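Integron Cassette Protein Hfx_Cass5 (Unidentified, PDB 3IF4) is of unknown function but is a mobile integron gene cassette product that assembles as two copies joined through a shared beta sheet. Local coordinates at residues A[26-31]-A[39-44]; A[45-50]-A[64-69]; A[79-84]-A[114-119]. One frame throughout, in Å; residues are numbered along the deposited sequence.

Interaction 1 of 3, residues A[26-31]-A[39-44]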
ATOM      1  N   PHE A  26      -1.444 -18.341  20.411  1.00 28.52           N
ATOM      2  CA  PHE A  26      -0.759 -19.078  19.353  1.00 35.04           C
ATOM      3  C   PHE A  26      -1.312 -18.769  17.964  1.00 32.95           C
ATOM      4  O   PHE A  26      -2.518 -18.645  17.769  1.00 25.21           O
ATOM      5  CB  PHE A  26      -0.849 -20.588  19.593  1.00 25.47           C
ATOM      6  CG  PHE A  26       0.234 -21.129  20.477  1.00 39.04           C
ATOM      7  CD1 PHE A  26       1.567 -20.984  20.125  1.00 37.32           C
ATOM      8  CD2 PHE A  26      -0.081 -21.805  21.651  1.00 44.21           C
ATOM      9  CE1 PHE A  26       2.571 -21.491  20.934  1.00 45.53           C
ATOM     10  CE2 PHE A  26       0.918 -22.311  22.462  1.00 41.31           C
ATOM     11  CZ  PHE A  26       2.245 -22.152  22.105  1.00 45.52           C
ATOM     12  N   VAL A  27      -0.420 -18.663  16.990  1.00 32.94           N
ATOM     13  CA  VAL A  27      -0.846 -18.578  15.605  1.00 24.82           C
ATOM     14  C   VAL A  27      -1.127 -19.987  15.098  1.00 27.93           C
ATOM     15  O   VAL A  27      -0.251 -20.843  15.145  1.00 26.38           O
ATOM     16  CB  VAL A  27       0.244 -17.960  14.737  1.00 23.54           C
ATOM     17  CG1 VAL A  27      -0.071 -18.188  13.269  1.00 22.04           C
ATOM     18  CG2 VAL A  27       0.417 -16.477  15.078  1.00 22.18           C
ATOM     19  N   ALA A  28      -2.338 -20.232  14.612  1.00 29.79           N
ATOM     20  CA  ALA A  28      -2.663 -21.547  14.062  1.00 29.02           C
ATOM     21  C   ALA A  28      -2.109 -21.765  12.645  1.00 29.36           C
ATOM     22  O   ALA A  28      -1.790 -22.894  12.273  1.00 29.16           O
ATOM     23  CB  ALA A  28      -4.169 -21.799  14.098  1.00 24.05           C
ATOM     24  N   ALA A  29      -1.996 -20.703  11.848  1.00 30.79           N
ATOM     25  CA  ALA A  29      -1.431 -20.867  10.506  1.00 31.65           C
ATOM     26  C   ALA A  29      -0.863 -19.598   9.868  1.00 32.61           C
ATOM     27  O   ALA A  29      -1.349 -18.483  10.099  1.00 27.78           O
ATOM     28  CB  ALA A  29      -2.448 -21.535   9.569  1.00 22.86           C
ATOM     29  N   ILE A  30       0.180 -19.783   9.066  1.00 24.49           N
ATOM     30  CA  ILE A  30       0.661 -18.733   8.178  1.00 26.95           C
ATOM     31  C   ILE A  30       0.537 -19.275   6.762  1.00 30.63           C
ATOM     32  O   ILE A  30       1.009 -20.381   6.462  1.00 26.14           O
ATOM     33  CB  ILE A  30       2.125 -18.356   8.457  1.00 34.86           C
ATOM     34  CG1 ILE A  30       2.320 -17.984   9.930  1.00 33.68           C
ATOM     35  CG2 ILE A  30       2.577 -17.222   7.526  1.00 32.50           C
ATOM     36  CD1 ILE A  30       1.652 -16.694  10.318  1.00 41.73           C
ATOM     37  N   GLU A  31      -0.122 -18.509   5.903  1.00 24.67           N
ATOM     38  CA  GLU A  31      -0.384 -18.945   4.538  1.00 25.98           C
ATOM     39  C   GLU A  31      -0.302 -17.798   3.535  1.00 36.00           C
ATOM     40  O   GLU A  31      -0.880 -16.728   3.747  1.00 30.81           O
ATOM     41  CB  GLU A  31      -1.761 -19.602   4.440  1.00 24.91           C
ATOM     42  CG  GLU A  31      -2.288 -19.696   3.007  1.00 30.96           C
ATOM     43  CD  GLU A  31      -3.365 -20.769   2.828  1.00 36.24           C
ATOM     44  OE1 GLU A  31      -3.944 -21.232   3.835  1.00 31.74           O
ATOM     45  OE2 GLU A  31      -3.626 -21.152   1.667  1.00 35.54           O
ATOM     46  N   HIS A  39      -1.469 -14.546   4.993  1.00 25.14           N
ATOM     47  CA  HIS A  39      -2.546 -14.719   5.962  1.00 23.90           C
ATOM     48  C   HIS A  39      -2.030 -15.221   7.302  1.00 32.94           C
ATOM     49  O   HIS A  39      -1.226 -16.154   7.353  1.00 29.57           O
ATOM     50  CB  HIS A  39      -3.567 -15.727   5.439  1.00 24.44           C
ATOM     51  CG  HIS A  39      -4.471 -15.187   4.372  1.00 25.40           C
ATOM     52  ND1 HIS A  39      -4.058 -15.007   3.065  1.00 29.11           N
ATOM     53  CD2 HIS A  39      -5.769 -14.815   4.413  1.00 26.05           C
ATOM     54  CE1 HIS A  39      -5.067 -14.542   2.350  1.00 30.62           C
ATOM     55  NE2 HIS A  39      -6.117 -14.416   3.143  1.00 36.75           N
ATOM     56  N   VAL A  40      -2.499 -14.598   8.382  1.00 25.15           N
ATOM     57  CA  VAL A  40      -2.203 -15.057   9.728  1.00 31.10           C
ATOM     58  C   VAL A  40      -3.509 -15.468  10.413  1.00 33.81           C
ATOM     59  O   VAL A  40      -4.399 -14.643  10.632  1.00 32.20           O
ATOM     60  CB  VAL A  40      -1.486 -13.982  10.576  1.00 33.97           C
ATOM     61  CG1 VAL A  40      -1.259 -14.501  11.999  1.00 29.24           C
ATOM     62  CG2 VAL A  40      -0.168 -13.578   9.939  1.00 22.19           C
ATOM     63  N   THR A  41      -3.623 -16.756  10.721  1.00 24.29           N
ATOM     64  CA  THR A  41      -4.823 -17.306  11.334  1.00 27.52           C
ATOM     65  C   THR A  41      -4.597 -17.484  12.829  1.00 24.79           C
ATOM     66  O   THR A  41      -3.832 -18.352  13.238  1.00 32.82           O
ATOM     67  CB  THR A  41      -5.168 -18.680  10.738  1.00 28.97           C
ATOM     68  OG1 THR A  41      -5.245 -18.573   9.309  1.00 30.63           O
ATOM     69  CG2 THR A  41      -6.493 -19.194  11.300  1.00 24.15           C
ATOM     70  N   PRO A  42      -5.255 -16.652  13.646  1.00 28.70           N
ATOM     71  CA  PRO A  42      -5.103 -16.719  15.100  1.00 23.60           C
ATOM     72  C   PRO A  42      -5.706 -18.010  15.637  1.00 28.70           C
ATOM     73  O   PRO A  42      -6.591 -18.587  15.007  1.00 30.43           O
ATOM     74  CB  PRO A  42      -5.909 -15.517  15.598  1.00 23.93           C
ATOM     75  CG  PRO A  42      -6.162 -14.662  14.378  1.00 33.25           C
ATOM     76  CD  PRO A  42      -6.218 -15.615  13.240  1.00 25.46           C
ATOM     77  N   GLY A  43      -5.223 -18.457  16.789  1.00 34.43           N
ATOM     78  CA  GLY A  43      -5.709 -19.681  17.395  1.00 34.23           C
ATOM     79  C   GLY A  43      -7.156 -19.605  17.842  1.00 35.57           C
ATOM     80  O   GLY A  43      -7.876 -20.592  17.758  1.00 39.90           O
ATOM     81  N   GLU A  44      -7.588 -18.437  18.310  1.00 35.31           N
ATOM     82  CA  GLU A  44      -8.907 -18.324  18.925  1.00 40.80           C
ATOM     83  C   GLU A  44      -9.580 -16.962  18.750  1.00 35.27           C
ATOM     84  O   GLU A  44     -10.796 -16.884  18.635  1.00 37.11           O
ATOM     85  CB  GLU A  44      -8.842 -18.706  20.415  1.00 49.59           C
ATOM     86  CG  GLU A  44      -7.597 -18.213  21.151  1.00 64.13           C
ATOM     87  CD  GLU A  44      -7.454 -18.798  22.559  1.00 76.94           C
ATOM     88  OE1 GLU A  44      -8.466 -19.271  23.125  1.00 84.90           O
ATOM     89  OE2 GLU A  44      -6.325 -18.778  23.103  1.00 72.13           O
TER
HETATM   90  O   HOH W   1      -3.338 -19.452  22.121  1.00 39.15           O
HETATM   91  O   HOH W   2      -3.314 -18.784   7.617  1.00 27.58           O

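Interaction 2 of 3, residues A[45-50]-A[64-69]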
ATOM      1  N   SER A  45      -8.799 -15.889  18.724  1.00 25.90           N
ATOM      2  CA  SER A  45      -9.384 -14.555  18.645  1.00 40.76           C
ATOM      3  C   SER A  45      -9.895 -14.189  17.246  1.00 34.57           C
ATOM      4  O   SER A  45      -9.411 -14.708  16.236  1.00 28.73           O
ATOM      5  CB  SER A  45      -8.381 -13.509  19.124  1.00 42.61           C
ATOM      6  OG  SER A  45      -8.067 -13.706  20.486  1.00 44.78           O
ATOM      7  N   GLN A  46     -10.874 -13.291  17.203  1.00 36.74           N
ATOM      8  CA  GLN A  46     -11.353 -12.722  15.944  1.00 40.19           C
ATOM      9  C   GLN A  46     -11.164 -11.195  15.920  1.00 37.47           C
ATOM     10  O   GLN A  46     -11.240 -10.536  16.956  1.00 41.46           O
ATOM     11  CB  GLN A  46     -12.820 -13.098  15.710  1.00 50.89           C
ATOM     12  CG  GLN A  46     -13.729 -12.846  16.906  1.00 68.79           C
ATOM     13  CD  GLN A  46     -15.202 -12.907  16.542  1.00 84.63           C
ATOM     14  OE1 GLN A  46     -15.658 -13.853  15.895  1.00 91.80           O
ATOM     15  NE2 GLN A  46     -15.956 -11.893  16.955  1.00 85.75           N
ATOM     16  N   PHE A  47     -10.916 -10.632  14.741  1.00 34.20           N
ATOM     17  CA  PHE A  47     -10.600  -9.211  14.649  1.00 33.92           C
ATOM     18  C   PHE A  47     -11.446  -8.459  13.618  1.00 39.87           C
ATOM     19  O   PHE A  47     -10.913  -7.877  12.669  1.00 39.93           O
ATOM     20  CB  PHE A  47      -9.116  -9.023  14.347  1.00 35.77           C
ATOM     21  CG  PHE A  47      -8.202  -9.588  15.400  1.00 31.81           C
ATOM     22  CD1 PHE A  47      -7.782 -10.908  15.337  1.00 28.69           C
ATOM     23  CD2 PHE A  47      -7.754  -8.796  16.448  1.00 26.31           C
ATOM     24  CE1 PHE A  47      -6.934 -11.432  16.301  1.00 26.74           C
ATOM     25  CE2 PHE A  47      -6.899  -9.313  17.409  1.00 29.47           C
ATOM     26  CZ  PHE A  47      -6.486 -10.634  17.331  1.00 24.50           C
ATOM     27  N   PRO A  48     -12.769  -8.436  13.832  1.00 42.81           N
ATOM     28  CA  PRO A  48     -13.754  -7.853  12.909  1.00 38.80           C
ATOM     29  C   PRO A  48     -13.429  -6.409  12.558  1.00 35.86           C
ATOM     30  O   PRO A  48     -13.653  -5.979  11.428  1.00 38.04           O
ATOM     31  CB  PRO A  48     -15.057  -7.884  13.718  1.00 36.96           C
ATOM     32  CG  PRO A  48     -14.827  -8.876  14.805  1.00 45.70           C
ATOM     33  CD  PRO A  48     -13.372  -8.812  15.121  1.00 41.44           C
ATOM     34  N   TYR A  49     -12.912  -5.673  13.536  1.00 39.08           N
ATOM     35  CA  TYR A  49     -12.659  -4.244  13.403  1.00 40.59           C
ATOM     36  C   TYR A  49     -11.190  -3.932  13.159  1.00 36.20           C
ATOM     37  O   TYR A  49     -10.775  -2.776  13.294  1.00 38.08           O
ATOM     38  CB  TYR A  49     -13.111  -3.510  14.673  1.00 39.29           C
ATOM     39  CG  TYR A  49     -14.562  -3.104  14.688  1.00 44.75           C
ATOM     40  CD1 TYR A  49     -15.435  -3.511  13.681  1.00 43.62           C
ATOM     41  CD2 TYR A  49     -15.070  -2.325  15.724  1.00 51.54           C
ATOM     42  CE1 TYR A  49     -16.773  -3.130  13.696  1.00 43.00           C
ATOM     43  CE2 TYR A  49     -16.399  -1.948  15.752  1.00 49.37           C
ATOM     44  CZ  TYR A  49     -17.248  -2.351  14.739  1.00 49.42           C
ATOM     45  OH  TYR A  49     -18.575  -1.970  14.778  1.00 55.42           O
ATOM     46  N   ILE A  50     -10.402  -4.950  12.814  1.00 31.16           N
ATOM     47  CA  ILE A  50      -8.982  -4.727  12.545  1.00 30.33           C
ATOM     48  C   ILE A  50      -8.748  -3.623  11.500  1.00 38.06           C
ATOM     49  O   ILE A  50      -7.779  -2.867  11.596  1.00 39.20           O
ATOM     50  CB  ILE A  50      -8.249  -6.014  12.112  1.00 31.87           C
ATOM     51  CG1 ILE A  50      -6.750  -5.881  12.389  1.00 34.41           C
ATOM     52  CG2 ILE A  50      -8.511  -6.340  10.648  1.00 26.13           C
ATOM     53  CD1 ILE A  50      -6.413  -5.834  13.871  1.00 30.46           C
ATOM     54  N   ARG A  64     -11.366 -16.759   8.729  1.00 37.36           N
ATOM     55  CA  ARG A  64     -10.950 -16.311  10.058  1.00 35.83           C
ATOM     56  C   ARG A  64      -9.454 -15.986  10.123  1.00 30.43           C
ATOM     57  O   ARG A  64      -8.715 -16.528  10.949  1.00 30.16           O
ATOM     58  CB  ARG A  64     -11.348 -17.341  11.130  1.00 41.38           C
ATOM     59  CG  ARG A  64     -12.844 -17.350  11.432  1.00 48.62           C
ATOM     60  CD  ARG A  64     -13.219 -18.335  12.529  1.00 65.34           C
ATOM     61  NE  ARG A  64     -12.737 -17.931  13.852  1.00 78.99           N
ATOM     62  CZ  ARG A  64     -13.289 -16.974  14.595  1.00 86.82           C
ATOM     63  NH1 ARG A  64     -14.342 -16.298  14.147  1.00 85.18           N
ATOM     64  NH2 ARG A  64     -12.781 -16.686  15.788  1.00 87.43           N
ATOM     65  N   SER A  65      -9.010 -15.085   9.256  1.00 29.40           N
ATOM     66  CA  SER A  65      -7.598 -14.737   9.209  1.00 29.98           C
ATOM     67  C   SER A  65      -7.376 -13.245   9.007  1.00 29.65           C
ATOM     68  O   SER A  65      -8.183 -12.567   8.374  1.00 29.72           O
ATOM     69  CB  SER A  65      -6.909 -15.514   8.084  1.00 28.49           C
ATOM     70  OG  SER A  65      -7.557 -15.278   6.835  1.00 32.33           O
ATOM     71  N   LEU A  66      -6.282 -12.750   9.572  1.00 30.32           N
ATOM     72  CA  LEU A  66      -5.768 -11.435   9.266  1.00 29.84           C
ATOM     73  C   LEU A  66      -4.942 -11.592   8.005  1.00 35.62           C
ATOM     74  O   LEU A  66      -4.234 -12.585   7.860  1.00 34.46           O
ATOM     75  CB  LEU A  66      -4.864 -10.948  10.389  1.00 23.82           C
ATOM     76  CG  LEU A  66      -5.524 -10.815  11.758  1.00 36.51           C
ATOM     77  CD1 LEU A  66      -4.512 -11.023  12.894  1.00 34.19           C
ATOM     78  CD2 LEU A  66      -6.217  -9.464  11.864  1.00 31.62           C
ATOM     79  N   HIS A  67      -5.017 -10.624   7.092  1.00 27.10           N
ATOM     80  CA  HIS A  67      -4.224 -10.719   5.872  1.00 31.17           C
ATOM     81  C   HIS A  67      -3.777  -9.371   5.323  1.00 31.34           C
ATOM     82  O   HIS A  67      -4.336  -8.325   5.656  1.00 28.18           O
ATOM     83  CB  HIS A  67      -4.964 -11.520   4.796  1.00 33.32           C
ATOM     84  CG  HIS A  67      -6.200 -10.850   4.283  1.00 40.05           C
ATOM     85  ND1 HIS A  67      -6.162  -9.792   3.399  1.00 40.01           N
ATOM     86  CD2 HIS A  67      -7.511 -11.094   4.521  1.00 39.55           C
ATOM     87  CE1 HIS A  67      -7.395  -9.410   3.118  1.00 40.35           C
ATOM     88  NE2 HIS A  67      -8.233 -10.185   3.784  1.00 42.12           N
ATOM     89  N   SER A  68      -2.754  -9.419   4.479  1.00 37.83           N
ATOM     90  CA  SER A  68      -2.213  -8.236   3.831  1.00 32.41           C
ATOM     91  C   SER A  68      -2.955  -7.988   2.529  1.00 36.75           C
ATOM     92  O   SER A  68      -3.811  -8.782   2.142  1.00 31.69           O
ATOM     93  CB  SER A  68      -0.726  -8.443   3.540  1.00 32.42           C
ATOM     94  OG  SER A  68      -0.527  -9.438   2.547  1.00 31.28           O
ATOM     95  N   PRO A  69      -2.640  -6.874   1.853  1.00 38.33           N
ATOM     96  CA  PRO A  69      -3.106  -6.672   0.481  1.00 38.04           C
ATOM     97  C   PRO A  69      -2.274  -7.539  -0.449  1.00 43.31           C
ATOM     98  O   PRO A  69      -1.375  -8.239   0.021  1.00 37.52           O
ATOM     99  CB  PRO A  69      -2.781  -5.201   0.210  1.00 29.56           C
ATOM    100  CG  PRO A  69      -2.487  -4.594   1.547  1.00 37.78           C
ATOM    101  CD  PRO A  69      -1.932  -5.697   2.373  1.00 39.26           C
TER

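Interaction 3 of 3, residues A[79-84]-A[114-119]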
ATOM      1  N   TRP A  79       2.293   4.255 -10.127  1.00 33.32           N
ATOM      2  CA  TRP A  79       1.919   5.326  -9.215  1.00 28.04           C
ATOM      3  C   TRP A  79       1.342   6.534  -9.951  1.00 31.02           C
ATOM      4  O   TRP A  79       0.395   7.154  -9.472  1.00 31.61           O
ATOM      5  CB  TRP A  79       3.058   5.697  -8.261  1.00 23.40           C
ATOM      6  CG  TRP A  79       3.021   4.820  -7.040  1.00 34.91           C
ATOM      7  CD1 TRP A  79       3.885   3.802  -6.725  1.00 38.27           C
ATOM      8  CD2 TRP A  79       2.032   4.841  -5.998  1.00 30.13           C
ATOM      9  NE1 TRP A  79       3.497   3.202  -5.548  1.00 39.05           N
ATOM     10  CE2 TRP A  79       2.367   3.821  -5.081  1.00 34.79           C
ATOM     11  CE3 TRP A  79       0.900   5.622  -5.756  1.00 36.73           C
ATOM     12  CZ2 TRP A  79       1.616   3.572  -3.936  1.00 31.82           C
ATOM     13  CZ3 TRP A  79       0.154   5.372  -4.616  1.00 43.86           C
ATOM     14  CH2 TRP A  79       0.515   4.354  -3.720  1.00 37.72           C
ATOM     15  N   LEU A  80       1.877   6.848 -11.127  1.00 29.53           N
ATOM     16  CA  LEU A  80       1.309   7.939 -11.909  1.00 30.79           C
ATOM     17  C   LEU A  80      -0.113   7.568 -12.306  1.00 30.25           C
ATOM     18  O   LEU A  80      -1.031   8.369 -12.173  1.00 26.80           O
ATOM     19  CB  LEU A  80       2.165   8.254 -13.135  1.00 29.14           C
ATOM     20  CG  LEU A  80       1.659   9.383 -14.037  1.00 38.72           C
ATOM     21  CD1 LEU A  80       2.753  10.380 -14.295  1.00 36.59           C
ATOM     22  CD2 LEU A  80       1.109   8.829 -15.347  1.00 44.92           C
ATOM     23  N   GLN A  81      -0.305   6.334 -12.758  1.00 28.00           N
ATOM     24  CA  GLN A  81      -1.644   5.893 -13.130  1.00 36.38           C
ATOM     25  C   GLN A  81      -2.575   5.923 -11.922  1.00 35.98           C
ATOM     26  O   GLN A  81      -3.738   6.306 -12.027  1.00 33.93           O
ATOM     27  CB  GLN A  81      -1.600   4.494 -13.738  1.00 37.76           C
ATOM     28  CG  GLN A  81      -0.921   4.435 -15.093  1.00 39.69           C
ATOM     29  CD  GLN A  81      -0.751   3.015 -15.588  1.00 55.00           C
ATOM     30  OE1 GLN A  81      -0.692   2.072 -14.795  1.00 58.06           O
ATOM     31  NE2 GLN A  81      -0.663   2.852 -16.903  1.00 59.83           N
ATOM     32  N   GLN A  82      -2.044   5.521 -10.771  1.00 35.14           N
ATOM     33  CA  GLN A  82      -2.793   5.548  -9.520  1.00 38.56           C
ATOM     34  C   GLN A  82      -3.222   6.979  -9.196  1.00 31.36           C
ATOM     35  O   GLN A  82      -4.361   7.229  -8.806  1.00 32.23           O
ATOM     36  CB  GLN A  82      -1.937   4.977  -8.381  1.00 37.56           C
ATOM     37  CG  GLN A  82      -2.627   4.937  -7.028  1.00 37.09           C
ATOM     38  CD  GLN A  82      -3.583   3.772  -6.901  1.00 44.67           C
ATOM     39  OE1 GLN A  82      -4.024   3.200  -7.904  1.00 44.49           O
ATOM     40  NE2 GLN A  82      -3.910   3.407  -5.664  1.00 45.36           N
ATOM     41  N   ILE A  83      -2.297   7.917  -9.368  1.00 28.66           N
ATOM     42  CA  ILE A  83      -2.581   9.324  -9.128  1.00 25.82           C
ATOM     43  C   ILE A  83      -3.636   9.847 -10.090  1.00 27.63           C
ATOM     44  O   ILE A  83      -4.572  10.520  -9.679  1.00 38.17           O
ATOM     45  CB  ILE A  83      -1.311  10.181  -9.203  1.00 26.99           C
ATOM     46  CG1 ILE A  83      -0.393   9.850  -8.022  1.00 23.14           C
ATOM     47  CG2 ILE A  83      -1.660  11.664  -9.190  1.00 24.65           C
ATOM     48  CD1 ILE A  83       0.951  10.497  -8.098  1.00 22.71           C
ATOM     49  N   PHE A  84      -3.496   9.530 -11.369  1.00 27.15           N
ATOM     50  CA  PHE A  84      -4.498   9.951 -12.339  1.00 33.85           C
ATOM     51  C   PHE A  84      -5.856   9.352 -11.969  1.00 38.32           C
ATOM     52  O   PHE A  84      -6.893  10.005 -12.111  1.00 39.33           O
ATOM     53  CB  PHE A  84      -4.095   9.536 -13.759  1.00 31.49           C
ATOM     54  CG  PHE A  84      -3.130  10.483 -14.424  1.00 36.11           C
ATOM     55  CD1 PHE A  84      -2.176  11.168 -13.679  1.00 35.50           C
ATOM     56  CD2 PHE A  84      -3.160  10.671 -15.802  1.00 37.03           C
ATOM     57  CE1 PHE A  84      -1.280  12.038 -14.292  1.00 30.04           C
ATOM     58  CE2 PHE A  84      -2.270  11.529 -16.420  1.00 31.32           C
ATOM     59  CZ  PHE A  84      -1.323  12.213 -15.661  1.00 29.97           C
ATOM     60  N   THR A 114       5.539   9.053 -19.559  1.00 50.79           N
ATOM     61  CA  THR A 114       4.734   9.587 -20.645  1.00 51.53           C
ATOM     62  C   THR A 114       3.824   8.508 -21.214  1.00 52.99           C
ATOM     63  O   THR A 114       2.634   8.738 -21.437  1.00 47.74           O
ATOM     64  CB  THR A 114       5.611  10.156 -21.766  1.00 48.41           C
ATOM     65  OG1 THR A 114       6.309  11.308 -21.279  1.00 48.29           O
ATOM     66  CG2 THR A 114       4.754  10.555 -22.959  1.00 48.84           C
ATOM     67  N   HIS A 115       4.387   7.324 -21.438  1.00 52.88           N
ATOM     68  CA  HIS A 115       3.622   6.221 -22.008  1.00 57.50           C
ATOM     69  C   HIS A 115       2.564   5.701 -21.038  1.00 52.79           C
ATOM     70  O   HIS A 115       1.462   5.337 -21.449  1.00 50.44           O
ATOM     71  CB  HIS A 115       4.547   5.084 -22.437  1.00 62.45           C
ATOM     72  CG  HIS A 115       3.833   3.946 -23.096  1.00 77.14           C
ATOM     73  ND1 HIS A 115       3.316   2.884 -22.391  1.00 83.64           N
ATOM     74  CD2 HIS A 115       3.548   3.711 -24.399  1.00 82.85           C
ATOM     75  CE1 HIS A 115       2.743   2.037 -23.230  1.00 84.86           C
ATOM     76  NE2 HIS A 115       2.871   2.515 -24.453  1.00 86.68           N
ATOM     77  N   ALA A 116       2.906   5.670 -19.754  1.00 47.02           N
ATOM     78  CA  ALA A 116       1.984   5.197 -18.728  1.00 48.92           C
ATOM     79  C   ALA A 116       0.754   6.092 -18.637  1.00 54.96           C
ATOM     80  O   ALA A 116      -0.337   5.634 -18.299  1.00 52.76           O
ATOM     81  CB  ALA A 116       2.687   5.119 -17.380  1.00 44.79           C
ATOM     82  N   ALA A 117       0.937   7.374 -18.943  1.00 56.68           N
ATOM     83  CA  ALA A 117      -0.158   8.336 -18.898  1.00 55.51           C
ATOM     84  C   ALA A 117      -1.041   8.223 -20.136  1.00 64.55           C
ATOM     85  O   ALA A 117      -2.192   8.657 -20.131  1.00 66.82           O
ATOM     86  CB  ALA A 117       0.385   9.749 -18.757  1.00 49.44           C
ATOM     87  N   ALA A 118      -0.492   7.638 -21.196  1.00 68.68           N
ATOM     88  CA  ALA A 118      -1.229   7.466 -22.443  1.00 78.13           C
ATOM     89  C   ALA A 118      -2.021   6.163 -22.441  1.00 92.51           C
ATOM     90  O   ALA A 118      -3.183   6.131 -22.845  1.00 94.81           O
ATOM     91  CB  ALA A 118      -0.279   7.511 -23.630  1.00 78.59           C
ATOM     92  N   ALA A 119      -1.383   5.090 -21.984  1.00 30.00           N
ATOM     93  CA  ALA A 119      -2.026   3.783 -21.928  1.00 30.00           C
ATOM     94  C   ALA A 119      -3.003   3.698 -20.760  1.00 30.00           C
ATOM     95  O   ALA A 119      -3.295   2.612 -20.259  1.00 30.00           O
ATOM     96  CB  ALA A 119      -0.982   2.682 -21.829  1.00 30.00           C
ATOM     97  OXT ALA A 119      -3.482   4.728 -20.271  1.00 30.00           O
TER

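Interaction 1 of 3, residues A[26-31]-A[39-44]
Thr41 O takes two backbone N-H groups, from Ala28 N at 2.8 Å and from Ala29 N at 3.3 Å. This pairing of two residues with one defines a classic beta bulge in the antiparallel hairpin of strands 23-32 and 38-42. Ala28 N approaches almost in line with the C=O bond, whereas Ala29 N lies in the carbonyl plane on a lone pair. The return bond, Thr41 N to Ala29 O, is nearly straight, with 177° at the hydrogen. Next along the hairpin, Glu31 and His39 exchange two backbone bonds. The bulge shifts the register by one, so that beyond it Val27 pairs with Pro42, a non-hydrogen-bonded pair. A weak bond from Gly43 N to Phe26 O closes this end. Water 1 joins Phe26 N to the carboxylate of Glu44, which also forms a salt bridge with Lys23.

Ala29 and Thr41 share one face of the sheet. On the other, Ile30 lies alongside Val40, pointing the same way, with CD1 3.6 Å from Val40 CG2. Val27 crosses Val40 at about a right angle. Phe26, Ala29, Ile30 and Glu31 also pair in parallel with a strand of the second subunit, so the sheet continues across the interface. With CG1 anti to the backbone N (chi1 177°), Val40 puts that methyl 4.0 Å from Val27 CG2.

Interaction 2 of 3, residues A[45-50]-A[64-69]
Gln46 meets Arg64 by setting CG between its backbone N and carbonyl carbon (chi1 49°) and then running out extended. Arg64 bends at CG-CD (chi3 70°) and brings its guanidinium across the Gln46 chain. Arg64 NH1 gives a nearly straight hydrogen bond to Gln46 OE1, 3.3 Å long. The oxygen lies at the guanidinium edge, in its plane, and the donor lies on a carbonyl lone pair. The amide and guanidinium planes are 37° apart. Arg64 NH2 also lies 3.6 Å from Gln46 CB. The same NH1 forms a salt bridge with Glu61 OE2, so it serves two acceptors. Replacing Arg64 by an alanine is likely to leave Gln46 OE1 without this donor and Glu61 without this charged mate.

The second part of the contact is apolar. Leu66 CD2 sits 3.7 Å from Ile50 CG1 and 3.8 Å from Phe47 CB. The Leu66 and Ile50 side chains cross at about a right angle. A type I beta turn from Phe47 to Ile50, closed by Ile50 N to Phe47 O at 3.0 Å, brings both partners to this one methyl.

The contact joins the irregular segment 45-50 to strand 65-67, with a G1 beta bulge at Arg64 and Ser65 opposite Asn60. Strand 65-67 runs between strands 38-42 and 58-60. Phe47 touches Pro42, Ile50 touches Trp59, and Leu66 packs on Ile83 of the second subunit, in its helix 76-89.

Interaction 3 of 3, residues A[79-84]-A[114-119]
Gln81 NE2 donates a hydrogen bond to Ala116 O across the contact, at 3.1 Å. The angle at the hydrogen is 160°. The amide nitrogen lies in the carbonyl plane, on a lone pair of Ala116 O, and that oxygen lies close to the plane of the Gln81 amide. Both groups are therefore well turned for the bond. The Gln81 side chain leaves its helix with CG anti to the carbonyl carbon (chi1 -68°) and stays extended beyond CG. This carries the amide over to the last turn of the other helix. Its aliphatic part takes a share in the contact, with CG 3.5 Å from Ala116 O. Ala116 CB lies 4.1 Å from Gln81 NE2, so the methyl of this residue also borders the amide.

The two elements are helix 76-89 and the C-terminal helix 107-118, which cross with their short segments 41° apart in direction. The axes of the short segments 79-84 and 114-118 come within 9.2 Å. The nearest pair of alpha carbons is Gln81 and Ala117. Small residues on the C-terminal helix meet larger ones on helix 76-89.

Leu80 and Phe84, one turn apart, make the apolar part around Ala117. Leu80 CD2 is 3.6 Å from Ala117 CB, and Phe84 CE2 is 4.0 Å from the same methyl. That methyl approaches the Phe84 ring obliquely. Leu80 CD2 also lies over one face of this ring, offset toward its rim, so the two larger side chains pack on each other as well as on the alanine. The chain ends at Ala119, at the margin of this contact. Phe84 has a further neighbour in Val27 of the second subunit, and Ile83 packs on Leu66 of that subunit.

How the interactions relate
The three contacts follow one another along the chain. Interactions 1 and 2 have centres about 10 Å apart and meet in the four-stranded antiparallel sheet, where strands 38-42 and 65-67 are neighbours. Val40 N and Leu66 O, 2.7 Å apart, probably form a hydrogen bond between them. Interaction 3 joins two helices on the opposite side of the chain's centre. Its centre is about 38 Å from that of interaction 1 and about 33 Å from that of interaction 2, and it touches neither within the chain. All three contacts touch the second subunit, and helix 76-89 packs on the sheet of the other copy. This is consistent with one core built across the dimer.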